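Side-chain contacts in motility hub protein FimV (Pseudomonas aeruginosa, PDB 4MBQ), which acts as an inner-membrane hub for type IV pilus assembly and twitching motility and regulates cyclic AMP levels through activation of the adenylate cyclase CyaB: residues B[20-25]-B[53-58]; B[39-44]-B[57-62]. One frame throughout, in Å; residues are numbered along the deposited sequence.

Contact 1: B[20-25]-B[53-58]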
ATOM      1  N   THR B  20      -8.727   3.255  -4.414  1.00 27.86           N
ATOM      2  CA  THR B  20      -7.320   2.910  -4.243  1.00 29.99           C
ATOM      3  C   THR B  20      -6.713   3.677  -3.075  1.00 30.87           C
ATOM      4  O   THR B  20      -5.978   3.116  -2.262  1.00 27.64           O
ATOM      5  CB  THR B  20      -6.503   3.218  -5.510  1.00 31.77           C
ATOM      6  OG1 THR B  20      -7.059   2.511  -6.625  1.00 36.28           O
ATOM      7  CG2 THR B  20      -5.051   2.801  -5.322  1.00 28.65           C
ATOM      8  N   LYS B  21      -7.029   4.965  -2.996  1.00 24.84           N
ATOM      9  CA  LYS B  21      -6.493   5.809  -1.938  1.00 23.65           C
ATOM     10  C   LYS B  21      -7.028   5.410  -0.566  1.00 23.16           C
ATOM     11  O   LYS B  21      -6.330   5.538   0.437  1.00 32.63           O
ATOM     12  CB  LYS B  21      -6.764   7.289  -2.238  1.00 28.41           C
ATOM     13  CG  LYS B  21      -5.914   7.827  -3.385  1.00 32.04           C
ATOM     14  CD  LYS B  21      -6.256   9.267  -3.737  1.00 31.71           C
ATOM     15  CE  LYS B  21      -5.344   9.774  -4.851  1.00 31.43           C
ATOM     16  NZ  LYS B  21      -5.677  11.158  -5.274  1.00 28.53           N
ATOM     17  N   LEU B  22      -8.261   4.916  -0.527  1.00 25.56           N
ATOM     18  CA  LEU B  22      -8.850   4.444   0.720  1.00 25.83           C
ATOM     19  C   LEU B  22      -8.078   3.243   1.263  1.00 26.70           C
ATOM     20  O   LEU B  22      -7.830   3.142   2.464  1.00 27.55           O
ATOM     21  CB  LEU B  22     -10.324   4.085   0.525  1.00 24.28           C
ATOM     22  CG  LEU B  22     -11.307   5.256   0.583  1.00 26.44           C
ATOM     23  CD1 LEU B  22     -12.717   4.804   0.230  1.00 25.32           C
ATOM     24  CD2 LEU B  22     -11.275   5.882   1.965  1.00 27.58           C
ATOM     25  N   ASP B  23      -7.698   2.337   0.372  1.00 24.84           N
ATOM     26  CA  ASP B  23      -6.909   1.178   0.777  1.00 25.65           C
ATOM     27  C   ASP B  23      -5.491   1.581   1.172  1.00 25.89           C
ATOM     28  O   ASP B  23      -4.915   1.007   2.094  1.00 25.88           O
ATOM     29  CB  ASP B  23      -6.902   0.109  -0.316  1.00 27.38           C
ATOM     30  CG  ASP B  23      -8.149  -0.754  -0.286  1.00 35.58           C
ATOM     31  OD1 ASP B  23      -8.518  -1.239   0.805  1.00 40.70           O
ATOM     32  OD2 ASP B  23      -8.770  -0.941  -1.350  1.00 30.52           O
ATOM     33  N   LEU B  24      -4.943   2.582   0.488  1.00 30.29           N
ATOM     34  CA  LEU B  24      -3.635   3.123   0.850  1.00 27.74           C
ATOM     35  C   LEU B  24      -3.677   3.758   2.234  1.00 26.27           C
ATOM     36  O   LEU B  24      -2.734   3.629   3.014  1.00 24.11           O
ATOM     37  CB  LEU B  24      -3.159   4.153  -0.179  1.00 28.24           C
ATOM     38  CG  LEU B  24      -2.607   3.621  -1.499  1.00 29.94           C
ATOM     39  CD1 LEU B  24      -1.919   4.738  -2.269  1.00 35.87           C
ATOM     40  CD2 LEU B  24      -1.657   2.463  -1.256  1.00 32.53           C
ATOM     41  N   ALA B  25      -4.774   4.448   2.534  1.00 23.58           N
ATOM     42  CA  ALA B  25      -4.943   5.069   3.839  1.00 25.26           C
ATOM     43  C   ALA B  25      -4.997   4.009   4.930  1.00 23.58           C
ATOM     44  O   ALA B  25      -4.398   4.174   5.994  1.00 29.57           O
ATOM     45  CB  ALA B  25      -6.197   5.931   3.866  1.00 25.15           C
ATOM     46  N   GLN B  53     -16.491   8.955   0.598  1.00 30.43           N
ATOM     47  CA  GLN B  53     -16.368  10.088   1.509  1.00 24.53           C
ATOM     48  C   GLN B  53     -16.759   9.677   2.920  1.00 25.04           C
ATOM     49  O   GLN B  53     -16.080  10.020   3.888  1.00 20.99           O
ATOM     50  CB  GLN B  53     -17.258  11.249   1.057  1.00 25.71           C
ATOM     51  CG  GLN B  53     -16.733  12.031  -0.135  1.00 25.19           C
ATOM     52  CD  GLN B  53     -17.641  13.190  -0.505  1.00 34.72           C
ATOM     53  OE1 GLN B  53     -18.771  12.990  -0.951  1.00 37.30           O
ATOM     54  NE2 GLN B  53     -17.153  14.409  -0.312  1.00 36.63           N
ATOM     55  N   ALA B  54     -17.861   8.940   3.029  1.00 22.65           N
ATOM     56  CA  ALA B  54     -18.354   8.489   4.323  1.00 27.01           C
ATOM     57  C   ALA B  54     -17.321   7.615   5.027  1.00 23.58           C
ATOM     58  O   ALA B  54     -17.108   7.743   6.235  1.00 24.05           O
ATOM     59  CB  ALA B  54     -19.672   7.743   4.163  1.00 31.92           C
ATOM     60  N   GLU B  55     -16.675   6.738   4.266  1.00 19.82           N
ATOM     61  CA  GLU B  55     -15.634   5.878   4.813  1.00 18.35           C
ATOM     62  C   GLU B  55     -14.418   6.679   5.261  1.00 25.89           C
ATOM     63  O   GLU B  55     -13.814   6.384   6.296  1.00 17.79           O
ATOM     64  CB  GLU B  55     -15.219   4.813   3.793  1.00 20.75           C
ATOM     65  CG  GLU B  55     -13.953   4.036   4.157  1.00 26.09           C
ATOM     66  CD  GLU B  55     -14.146   3.046   5.301  1.00 29.41           C
ATOM     67  OE1 GLU B  55     -15.159   3.135   6.028  1.00 30.77           O
ATOM     68  OE2 GLU B  55     -13.276   2.166   5.471  1.00 32.12           O
ATOM     69  N   ALA B  56     -14.060   7.692   4.474  1.00 25.20           N
ATOM     70  CA  ALA B  56     -12.936   8.559   4.806  1.00 21.24           C
ATOM     71  C   ALA B  56     -13.197   9.270   6.124  1.00 22.79           C
ATOM     72  O   ALA B  56     -12.318   9.348   6.984  1.00 24.75           O
ATOM     73  CB  ALA B  56     -12.695   9.570   3.693  1.00 20.64           C
ATOM     74  N   ARG B  57     -14.415   9.781   6.276  1.00 19.78           N
ATOM     75  CA  ARG B  57     -14.820  10.450   7.505  1.00 22.64           C
ATOM     76  C   ARG B  57     -14.750   9.495   8.691  1.00 21.94           C
ATOM     77  O   ARG B  57     -14.273   9.862   9.764  1.00 31.16           O
ATOM     78  CB  ARG B  57     -16.232  11.024   7.364  1.00 24.22           C
ATOM     79  CG  ARG B  57     -16.352  12.089   6.283  1.00 26.72           C
ATOM     80  CD  ARG B  57     -17.776  12.605   6.151  1.00 27.89           C
ATOM     81  NE  ARG B  57     -17.877  13.642   5.128  1.00 37.18           N
ATOM     82  CZ  ARG B  57     -18.688  13.581   4.076  1.00 38.46           C
ATOM     83  NH1 ARG B  57     -19.484  12.535   3.908  1.00 38.36           N
ATOM     84  NH2 ARG B  57     -18.707  14.574   3.196  1.00 43.05           N
ATOM     85  N   GLU B  58     -15.227   8.271   8.487  1.00 27.33           N
ATOM     86  CA  GLU B  58     -15.204   7.252   9.533  1.00 26.33           C
ATOM     87  C   GLU B  58     -13.771   6.951   9.955  1.00 25.98           C
ATOM     88  O   GLU B  58     -13.468   6.873  11.145  1.00 24.47           O
ATOM     89  CB  GLU B  58     -15.891   5.970   9.055  1.00 28.60           C
TER
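Leu22 and Glu55 meet through different first torsions. In Leu22, CG lies anti to the carbonyl carbon (chi1 -82°), which sends the isobutyl group across to helix 50-62. In Glu55, CG is anti to the backbone N (chi1 169°), and the chain then bends at chi2 (72°). The methylene CG of Glu55 therefore faces the leucine, and the carboxylate is carried off to another partner. CD2 of Leu22 lies 3.9 Å from CG of Glu55. CD1 of Leu22 is 4.2 Å from CG of Glu55, so the methylene sits against the forked end of the leucine. The two side chains run at a slant to each other.

Ala56 supplies the second surface. Its CB is 4.3 Å from CD2 of Leu22. CD2 of Leu22 is also 4.2 Å from the backbone N of Ala56. The leucine methyl thus approaches both the side chain and the backbone of the alanine, whose own methyl adds little bulk. The CA atoms of Leu22 and Ala56 are 7.1 Å apart. This is packing between the first and third helices of a tetratricopeptide repeat (TPR) fragment, the C-terminal piece of FimV. Helix 34-47 joins in, with Leu45 against Ala56.

The polar end of Glu55 is engaged by Arg26, one turn beyond Leu22. OE2 of Glu55 forms a salt bridge with NH2 of Arg26, whose NH1 also pairs with OD1 of Asp23.

Contact 2: B[39-44]-B[57-62]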
ATOM      1  N   ASP B  39      -3.384  12.774   5.144  1.00 32.48           N
ATOM      2  CA  ASP B  39      -3.105  13.449   3.879  1.00 34.25           C
ATOM      3  C   ASP B  39      -3.808  12.752   2.717  1.00 35.12           C
ATOM      4  O   ASP B  39      -4.369  13.405   1.836  1.00 33.25           O
ATOM      5  CB  ASP B  39      -1.598  13.513   3.621  1.00 40.32           C
ATOM      6  CG  ASP B  39      -0.856  14.307   4.680  1.00 52.90           C
ATOM      7  OD1 ASP B  39      -1.522  14.968   5.504  1.00 59.56           O
ATOM      8  OD2 ASP B  39       0.393  14.277   4.683  1.00 53.91           O
ATOM      9  N   ILE B  40      -3.780  11.424   2.727  1.00 34.29           N
ATOM     10  CA  ILE B  40      -4.430  10.632   1.688  1.00 32.41           C
ATOM     11  C   ILE B  40      -5.949  10.729   1.775  1.00 27.94           C
ATOM     12  O   ILE B  40      -6.632  10.851   0.756  1.00 32.40           O
ATOM     13  CB  ILE B  40      -4.015   9.152   1.771  1.00 31.93           C
ATOM     14  CG1 ILE B  40      -2.539   8.994   1.419  1.00 44.27           C
ATOM     15  CG2 ILE B  40      -4.858   8.303   0.838  1.00 32.47           C
ATOM     16  CD1 ILE B  40      -2.125   7.556   1.211  1.00 54.36           C
ATOM     17  N   LEU B  41      -6.475  10.669   2.995  1.00 23.98           N
ATOM     18  CA  LEU B  41      -7.916  10.745   3.214  1.00 25.32           C
ATOM     19  C   LEU B  41      -8.489  12.109   2.833  1.00 23.15           C
ATOM     20  O   LEU B  41      -9.653  12.210   2.442  1.00 21.26           O
ATOM     21  CB  LEU B  41      -8.260  10.401   4.665  1.00 22.72           C
ATOM     22  CG  LEU B  41      -8.086   8.922   5.025  1.00 26.04           C
ATOM     23  CD1 LEU B  41      -8.206   8.699   6.525  1.00 25.48           C
ATOM     24  CD2 LEU B  41      -9.096   8.073   4.270  1.00 26.32           C
ATOM     25  N   ASP B  42      -7.671  13.153   2.947  1.00 26.42           N
ATOM     26  CA  ASP B  42      -8.084  14.495   2.536  1.00 25.74           C
ATOM     27  C   ASP B  42      -8.411  14.489   1.049  1.00 30.00           C
ATOM     28  O   ASP B  42      -9.323  15.179   0.598  1.00 25.79           O
ATOM     29  CB  ASP B  42      -6.978  15.514   2.829  1.00 27.53           C
ATOM     30  CG  ASP B  42      -7.392  16.938   2.504  1.00 35.45           C
ATOM     31  OD1 ASP B  42      -8.584  17.270   2.678  1.00 34.02           O
ATOM     32  OD2 ASP B  42      -6.525  17.729   2.078  1.00 37.38           O
ATOM     33  N   GLU B  43      -7.667  13.685   0.296  1.00 26.43           N
ATOM     34  CA  GLU B  43      -7.871  13.571  -1.141  1.00 27.61           C
ATOM     35  C   GLU B  43      -9.131  12.765  -1.454  1.00 32.89           C
ATOM     36  O   GLU B  43      -9.862  13.081  -2.391  1.00 30.34           O
ATOM     37  CB  GLU B  43      -6.641  12.947  -1.798  1.00 30.17           C
ATOM     38  CG  GLU B  43      -5.353  13.701  -1.491  1.00 39.84           C
ATOM     39  CD  GLU B  43      -4.132  13.088  -2.148  1.00 42.64           C
ATOM     40  OE1 GLU B  43      -4.260  12.005  -2.757  1.00 39.24           O
ATOM     41  OE2 GLU B  43      -3.044  13.695  -2.057  1.00 42.18           O
ATOM     42  N   VAL B  44      -9.388  11.732  -0.658  1.00 27.74           N
ATOM     43  CA  VAL B  44     -10.597  10.927  -0.819  1.00 25.43           C
ATOM     44  C   VAL B  44     -11.857  11.777  -0.610  1.00 27.00           C
ATOM     45  O   VAL B  44     -12.832  11.657  -1.357  1.00 25.85           O
ATOM     46  CB  VAL B  44     -10.605   9.722   0.146  1.00 24.53           C
ATOM     47  CG1 VAL B  44     -11.912   8.952   0.031  1.00 28.67           C
ATOM     48  CG2 VAL B  44      -9.421   8.814  -0.138  1.00 27.01           C
ATOM     49  N   ARG B  57     -14.415   9.781   6.276  1.00 19.78           N
ATOM     50  CA  ARG B  57     -14.820  10.450   7.505  1.00 22.64           C
ATOM     51  C   ARG B  57     -14.750   9.495   8.691  1.00 21.94           C
ATOM     52  O   ARG B  57     -14.273   9.862   9.764  1.00 31.16           O
ATOM     53  CB  ARG B  57     -16.232  11.024   7.364  1.00 24.22           C
ATOM     54  CG  ARG B  57     -16.352  12.089   6.283  1.00 26.72           C
ATOM     55  CD  ARG B  57     -17.776  12.605   6.151  1.00 27.89           C
ATOM     56  NE  ARG B  57     -17.877  13.642   5.128  1.00 37.18           N
ATOM     57  CZ  ARG B  57     -18.688  13.581   4.076  1.00 38.46           C
ATOM     58  NH1 ARG B  57     -19.484  12.535   3.908  1.00 38.36           N
ATOM     59  NH2 ARG B  57     -18.707  14.574   3.196  1.00 43.05           N
ATOM     60  N   GLU B  58     -15.227   8.271   8.487  1.00 27.33           N
ATOM     61  CA  GLU B  58     -15.204   7.252   9.533  1.00 26.33           C
ATOM     62  C   GLU B  58     -13.771   6.951   9.955  1.00 25.98           C
ATOM     63  O   GLU B  58     -13.468   6.873  11.145  1.00 24.47           O
ATOM     64  CB  GLU B  58     -15.891   5.970   9.055  1.00 28.60           C
ATOM     65  N   LEU B  59     -12.891   6.790   8.972  1.00 22.02           N
ATOM     66  CA  LEU B  59     -11.484   6.514   9.245  1.00 25.27           C
ATOM     67  C   LEU B  59     -10.815   7.672   9.982  1.00 30.56           C
ATOM     68  O   LEU B  59     -10.044   7.456  10.920  1.00 27.94           O
ATOM     69  CB  LEU B  59     -10.732   6.204   7.950  1.00 27.67           C
ATOM     70  CG  LEU B  59     -11.041   4.840   7.333  1.00 25.11           C
ATOM     71  CD1 LEU B  59     -10.277   4.638   6.031  1.00 26.12           C
ATOM     72  CD2 LEU B  59     -10.722   3.729   8.325  1.00 23.24           C
ATOM     73  N   LEU B  60     -11.122   8.897   9.562  1.00 24.72           N
ATOM     74  CA  LEU B  60     -10.553  10.087  10.190  1.00 24.43           C
ATOM     75  C   LEU B  60     -10.974  10.223  11.648  1.00 26.63           C
ATOM     76  O   LEU B  60     -10.162  10.554  12.513  1.00 31.05           O
ATOM     77  CB  LEU B  60     -10.939  11.349   9.413  1.00 22.87           C
ATOM     78  CG  LEU B  60     -10.197  11.574   8.095  1.00 23.68           C
ATOM     79  CD1 LEU B  60     -10.942  12.571   7.222  1.00 20.59           C
ATOM     80  CD2 LEU B  60      -8.780  12.051   8.373  1.00 21.87           C
ATOM     81  N   GLU B  61     -12.249   9.967  11.921  1.00 23.88           N
ATOM     82  CA  GLU B  61     -12.769  10.103  13.273  1.00 26.57           C
ATOM     83  C   GLU B  61     -12.213   9.019  14.190  1.00 30.59           C
ATOM     84  O   GLU B  61     -12.027   9.249  15.385  1.00 36.06           O
ATOM     85  CB  GLU B  61     -14.299  10.104  13.266  1.00 28.14           C
ATOM     86  CG  GLU B  61     -14.894  11.403  12.706  1.00 29.30           C
ATOM     87  CD  GLU B  61     -16.404  11.365  12.585  1.00 45.54           C
ATOM     88  OE1 GLU B  61     -17.008  10.352  12.987  1.00 41.03           O
ATOM     89  OE2 GLU B  61     -16.992  12.348  12.081  1.00 42.31           O
ATOM     90  N   ARG B  62     -11.935   7.850  13.625  1.00 39.39           N
ATOM     91  CA  ARG B  62     -11.308   6.772  14.383  1.00 40.05           C
ATOM     92  C   ARG B  62      -9.867   7.127  14.732  1.00 39.63           C
ATOM     93  O   ARG B  62      -9.374   6.771  15.801  1.00 47.81           O
ATOM     94  CB  ARG B  62     -11.349   5.457  13.603  1.00 32.50           C
ATOM     95  CG  ARG B  62     -12.720   4.805  13.544  1.00 41.74           C
TER
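Leu41 of helix 34-47 packs against both Leu59 and Leu60 of helix 50-62, and all the touching across this contact is apolar. Its CD1 does most of the work. CD1 of Leu41 lies 3.8 Å from CB of Leu59 and 3.8 Å from CG of Leu60, so it rests where the two neighbouring side chains leave the helix. Leu59 lies roughly perpendicular to Leu41, and CD2 of Leu41 comes within 4.0 Å of CD1 of Leu59.

Leu60 is met differently. Leu60 and Leu41 run alongside each other, pointing opposite ways, and CD2 of Leu60 lies 4.1 Å from CB of Leu41. Each of the three leucines has CG anti to its carbonyl carbon; in Leu41 (chi1 -71°) this extends the side chain toward helix 50-62. The CA atoms of Leu41 and Leu60 are 7.5 Å apart.

Backbone hydrogen bonds within each helix include N of Val44 to O of Ile40, and N of Glu61 to O of Arg57.

Leu41 also touches Ala56, one turn before Leu60 on the same helix. Leu60 in turn packs on Arg38 and Leu45 of helix 34-47, so the two helices of the TPR fragment interlock on both sides of Leu41. Hydrocarbon meets hydrocarbon here, so the contact rests on close fit and burial rather than on directional bonds.

Contacts 1 and 2 lie about 6 Å apart, centre to centre, and share helix 50-62 along with Arg57 and Glu58. In contact 1 that helix meets helix 15-30; in contact 2 it meets helix 34-47. The first two helices also touch each other, so both contacts belong to one small three-helix core. CB of Ala25 lies 3.6 Å from CD2 of Leu41, and CD2 of Leu22 lies 3.7 Å from CG1 of Val44. A salt bridge joins the contacts too, with NZ of Lys21 3.0 Å from OE1 of Glu43. The cytoplasmic TPR motifs of FimV are involved in protein-protein interactions.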